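Local structure of superoxide dismutase (Acidilobus saccharovorans, 4FFK) at residues Pro109-Ile117 and Trp205-Gln213. The protein probably catalyses the conversion of superoxide to oxygen and hydrogen peroxide at an iron(III) centre. Numbering follows the deposited sequence.
Sequences PGGAIGDAI and WDDVEARYQ
Ile113 is the knob of this helix pair, set in a hole lined by Trp205, Val208, Glu209 and Tyr212. Its CG1 branch, anti to the backbone N (chi1 -166°), meets Val208 CG1 at 3.8 Å and carries CD1 over one face of the Tyr212 ring, while CG2 turns to Glu209 and Trp205. Small residues suit the turns that meet the rest of the tyrosine: Ala112 CB comes at the ring edge, and Ala116 CB rests near the hydroxyl end. At the N-terminal end of helix 205-216 the puckered ring of Pro109, whose polarised C-H groups suit an aromatic face, covers the Trp205 indole, Pro109 CD lying 3.7 Å from the centroid of the five-membered ring; Ile117 CD1 reaches Trp205 CZ3 at 3.6 Å. Segments 111-117 and 205-213 run almost at right angles (84°) in the C-terminal alpha/beta domain of the iron/manganese superoxide dismutases, packing against Leu155 and Leu174 of that domain's antiparallel sheet. Toward the polar edge, Glu209 bends at chi2, bringing a carboxylate to first-turn N-H groups that lack a preceding helical carbonyl. Glu209 OE1 accepts the N-H of Ile113 (2.7 Å) through its syn lone pair; Glu209 OE2 takes a weak bond from Ala112 N and an almost straight one from Gln213 NE2.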
ATOM      1  N   PRO A 109      23.177  -8.278  22.900  1.00 41.24           N
ATOM      2  CA  PRO A 109      23.988  -7.080  22.708  1.00 40.80           C
ATOM      3  C   PRO A 109      24.486  -6.504  24.013  1.00 41.03           C
ATOM      4  O   PRO A 109      23.764  -6.530  24.988  1.00 40.34           O
ATOM      5  CB  PRO A 109      22.983  -6.070  22.125  1.00 39.72           C
ATOM      6  CG  PRO A 109      21.643  -6.576  22.528  1.00 38.59           C
ATOM      7  CD  PRO A 109      21.804  -8.058  22.394  1.00 41.04           C
ATOM      8  N   GLY A 110      25.714  -6.013  23.984  1.00 42.32           N
ATOM      9  CA  GLY A 110      26.265  -5.162  25.058  1.00 43.99           C
ATOM     10  C   GLY A 110      26.452  -3.781  24.475  1.00 44.50           C
ATOM     11  O   GLY A 110      25.862  -3.486  23.430  1.00 44.86           O
ATOM     12  N   GLY A 111      27.263  -2.930  25.130  1.00 44.61           N
ATOM     13  CA  GLY A 111      27.525  -1.569  24.638  1.00 43.25           C
ATOM     14  C   GLY A 111      26.282  -0.679  24.703  1.00 42.39           C
ATOM     15  O   GLY A 111      25.302  -1.000  25.413  1.00 42.87           O
ATOM     16  N   ALA A 112      26.312   0.434  23.967  1.00 40.97           N
ATOM     17  CA  ALA A 112      25.241   1.419  24.054  1.00 40.15           C
ATOM     18  C   ALA A 112      23.923   0.771  23.552  1.00 39.43           C
ATOM     19  O   ALA A 112      22.843   0.966  24.148  1.00 40.00           O
ATOM     20  CB  ALA A 112      25.596   2.671  23.268  1.00 39.81           C
ATOM     21  N   ILE A 113      24.046  -0.055  22.506  1.00 39.19           N
ATOM     22  CA  ILE A 113      22.851  -0.681  21.895  1.00 37.87           C
ATOM     23  C   ILE A 113      22.123  -1.600  22.867  1.00 37.48           C
ATOM     24  O   ILE A 113      20.932  -1.486  23.022  1.00 36.72           O
ATOM     25  CB  ILE A 113      23.131  -1.357  20.486  1.00 38.22           C
ATOM     26  CG1 ILE A 113      21.802  -1.655  19.768  1.00 36.70           C
ATOM     27  CG2 ILE A 113      23.937  -2.625  20.571  1.00 35.57           C
ATOM     28  CD1 ILE A 113      21.010  -0.483  19.496  1.00 39.58           C
ATOM     29  N   GLY A 114      22.869  -2.457  23.573  1.00 37.09           N
ATOM     30  CA  GLY A 114      22.299  -3.312  24.561  1.00 36.38           C
ATOM     31  C   GLY A 114      21.589  -2.513  25.621  1.00 35.65           C
ATOM     32  O   GLY A 114      20.499  -2.865  26.038  1.00 36.17           O
ATOM     33  N   ASP A 115      22.228  -1.439  26.081  1.00 36.63           N
ATOM     34  CA  ASP A 115      21.613  -0.563  27.080  1.00 36.60           C
ATOM     35  C   ASP A 115      20.385   0.155  26.523  1.00 35.56           C
ATOM     36  O   ASP A 115      19.344   0.315  27.194  1.00 35.77           O
ATOM     37  CB  ASP A 115      22.644   0.469  27.531  1.00 37.59           C
ATOM     38  CG  ASP A 115      23.726  -0.138  28.429  1.00 38.70           C
ATOM     39  OD1 ASP A 115      23.443  -1.148  29.110  1.00 40.22           O
ATOM     40  OD2 ASP A 115      24.830   0.415  28.430  1.00 43.74           O
ATOM     41  N   ALA A 116      20.522   0.615  25.289  1.00 35.81           N
ATOM     42  CA  ALA A 116      19.392   1.277  24.629  1.00 34.52           C
ATOM     43  C   ALA A 116      18.201   0.308  24.522  1.00 33.70           C
ATOM     44  O   ALA A 116      17.067   0.662  24.821  1.00 34.85           O
ATOM     45  CB  ALA A 116      19.829   1.786  23.291  1.00 34.93           C
ATOM     46  N   ILE A 117      18.461  -0.944  24.158  1.00 33.26           N
ATOM     47  CA  ILE A 117      17.383  -1.942  24.098  1.00 33.46           C
ATOM     48  C   ILE A 117      16.765  -2.152  25.470  1.00 33.71           C
ATOM     49  O   ILE A 117      15.558  -2.174  25.637  1.00 31.14           O
ATOM     50  CB  ILE A 117      17.894  -3.273  23.495  1.00 33.22           C
ATOM     51  CG1 ILE A 117      18.226  -3.037  21.999  1.00 31.97           C
ATOM     52  CG2 ILE A 117      16.922  -4.377  23.757  1.00 33.02           C
ATOM     53  CD1 ILE A 117      19.001  -4.158  21.278  1.00 33.71           C
ATOM     54  N   TRP A 205      25.938  -7.963  16.445  1.00 34.42           N
ATOM     55  CA  TRP A 205      25.598  -6.858  17.334  1.00 35.04           C
ATOM     56  C   TRP A 205      26.615  -5.703  17.359  1.00 35.71           C
ATOM     57  O   TRP A 205      26.294  -4.596  17.817  1.00 36.15           O
ATOM     58  CB  TRP A 205      25.253  -7.350  18.748  1.00 35.58           C
ATOM     59  CG  TRP A 205      23.924  -7.970  18.822  1.00 33.26           C
ATOM     60  CD1 TRP A 205      23.652  -9.298  18.956  1.00 36.57           C
ATOM     61  CD2 TRP A 205      22.650  -7.305  18.740  1.00 36.78           C
ATOM     62  NE1 TRP A 205      22.298  -9.504  18.993  1.00 35.25           N
ATOM     63  CE2 TRP A 205      21.655  -8.303  18.852  1.00 38.33           C
ATOM     64  CE3 TRP A 205      22.256  -5.963  18.560  1.00 38.23           C
ATOM     65  CZ2 TRP A 205      20.280  -8.013  18.785  1.00 36.43           C
ATOM     66  CZ3 TRP A 205      20.896  -5.666  18.548  1.00 34.79           C
ATOM     67  CH2 TRP A 205      19.923  -6.690  18.652  1.00 36.41           C
ATOM     68  N   ASP A 206      27.824  -5.956  16.879  1.00 36.37           N
ATOM     69  CA  ASP A 206      28.847  -4.912  16.801  1.00 36.33           C
ATOM     70  C   ASP A 206      28.538  -4.006  15.643  1.00 36.42           C
ATOM     71  O   ASP A 206      28.683  -2.771  15.754  1.00 36.00           O
ATOM     72  CB  ASP A 206      30.245  -5.487  16.575  1.00 37.82           C
ATOM     73  CG  ASP A 206      30.768  -6.260  17.789  1.00 38.77           C
ATOM     74  OD1 ASP A 206      30.485  -5.867  18.947  1.00 42.27           O
ATOM     75  OD2 ASP A 206      31.437  -7.273  17.556  1.00 43.65           O
ATOM     76  N   ASP A 207      28.181  -4.640  14.522  1.00 35.37           N
ATOM     77  CA  ASP A 207      27.701  -3.916  13.362  1.00 34.26           C
ATOM     78  C   ASP A 207      26.557  -2.977  13.775  1.00 32.91           C
ATOM     79  O   ASP A 207      26.604  -1.796  13.450  1.00 34.63           O
ATOM     80  CB  ASP A 207      27.207  -4.857  12.292  1.00 34.14           C
ATOM     81  CG  ASP A 207      26.416  -4.122  11.240  1.00 34.04           C
ATOM     82  OD1 ASP A 207      27.017  -3.431  10.419  1.00 31.25           O
ATOM     83  OD2 ASP A 207      25.182  -4.168  11.322  1.00 31.55           O
ATOM     84  N   VAL A 208      25.564  -3.511  14.475  1.00 32.58           N
ATOM     85  CA  VAL A 208      24.394  -2.754  14.948  1.00 32.07           C
ATOM     86  C   VAL A 208      24.824  -1.616  15.895  1.00 33.95           C
ATOM     87  O   VAL A 208      24.512  -0.436  15.708  1.00 31.90           O
ATOM     88  CB  VAL A 208      23.362  -3.654  15.670  1.00 31.84           C
ATOM     89  CG1 VAL A 208      22.211  -2.857  16.213  1.00 29.76           C
ATOM     90  CG2 VAL A 208      22.823  -4.732  14.749  1.00 28.92           C
ATOM     91  N   GLU A 209      25.611  -1.989  16.898  1.00 34.74           N
ATOM     92  CA  GLU A 209      26.263  -0.990  17.736  1.00 34.38           C
ATOM     93  C   GLU A 209      26.916   0.128  16.949  1.00 33.92           C
ATOM     94  O   GLU A 209      26.682   1.303  17.241  1.00 34.96           O
ATOM     95  CB  GLU A 209      27.323  -1.690  18.625  1.00 35.18           C
ATOM     96  CG  GLU A 209      28.112  -0.702  19.515  1.00 38.25           C
ATOM     97  CD  GLU A 209      27.257   0.118  20.490  1.00 45.16           C
ATOM     98  OE1 GLU A 209      26.062  -0.172  20.738  1.00 42.87           O
ATOM     99  OE2 GLU A 209      27.816   1.088  21.041  1.00 49.66           O
ATOM    100  N   ALA A 210      27.733  -0.212  15.964  1.00 34.23           N
ATOM    101  CA  ALA A 210      28.487   0.796  15.210  1.00 35.05           C
ATOM    102  C   ALA A 210      27.500   1.700  14.476  1.00 35.33           C
ATOM    103  O   ALA A 210      27.684   2.917  14.391  1.00 35.29           O
ATOM    104  CB  ALA A 210      29.436   0.156  14.210  1.00 35.31           C
ATOM    105  N   ARG A 211      26.441   1.088  13.946  1.00 34.68           N
ATOM    106  CA  ARG A 211      25.433   1.882  13.235  1.00 33.05           C
ATOM    107  C   ARG A 211      24.708   2.787  14.214  1.00 32.99           C
ATOM    108  O   ARG A 211      24.451   3.937  13.934  1.00 32.05           O
ATOM    109  CB  ARG A 211      24.441   0.976  12.517  1.00 32.04           C
ATOM    110  CG  ARG A 211      23.506   1.754  11.557  1.00 30.80           C
ATOM    111  CD  ARG A 211      22.934   0.866  10.413  1.00 28.46           C
ATOM    112  NE  ARG A 211      23.976   0.218   9.599  1.00 27.19           N
ATOM    113  CZ  ARG A 211      24.447  -1.017   9.848  1.00 28.77           C
ATOM    114  NH1 ARG A 211      23.972  -1.726  10.877  1.00 27.45           N
ATOM    115  NH2 ARG A 211      25.384  -1.530   9.085  1.00 28.63           N
ATOM    116  N   TYR A 212      24.399   2.259  15.378  1.00 34.08           N
ATOM    117  CA  TYR A 212      23.710   3.003  16.374  1.00 35.43           C
ATOM    118  C   TYR A 212      24.571   4.169  16.860  1.00 35.96           C
ATOM    119  O   TYR A 212      24.053   5.255  17.074  1.00 35.78           O
ATOM    120  CB  TYR A 212      23.341   2.079  17.503  1.00 34.98           C
ATOM    121  CG  TYR A 212      22.760   2.731  18.699  1.00 37.12           C
ATOM    122  CD1 TYR A 212      23.333   2.548  19.946  1.00 39.29           C
ATOM    123  CD2 TYR A 212      21.624   3.523  18.612  1.00 36.95           C
ATOM    124  CE1 TYR A 212      22.782   3.137  21.067  1.00 39.35           C
ATOM    125  CE2 TYR A 212      21.075   4.099  19.695  1.00 36.81           C
ATOM    126  CZ  TYR A 212      21.665   3.910  20.932  1.00 35.57           C
ATOM    127  OH  TYR A 212      21.101   4.493  22.003  1.00 37.45           O
ATOM    128  N   GLN A 213      25.885   3.934  16.997  1.00 37.83           N
ATOM    129  CA  GLN A 213      26.792   5.036  17.356  1.00 38.90           C
ATOM    130  C   GLN A 213      26.725   6.148  16.319  1.00 38.84           C
ATOM    131  O   GLN A 213      26.562   7.306  16.707  1.00 38.66           O
ATOM    132  CB  GLN A 213      28.241   4.562  17.578  1.00 39.83           C
ATOM    133  CG  GLN A 213      28.393   3.710  18.832  1.00 42.33           C
ATOM    134  CD  GLN A 213      28.131   4.478  20.117  1.00 45.15           C
ATOM    135  OE1 GLN A 213      28.202   5.700  20.154  1.00 47.79           O
ATOM    136  NE2 GLN A 213      27.812   3.757  21.181  1.00 49.17           N
TER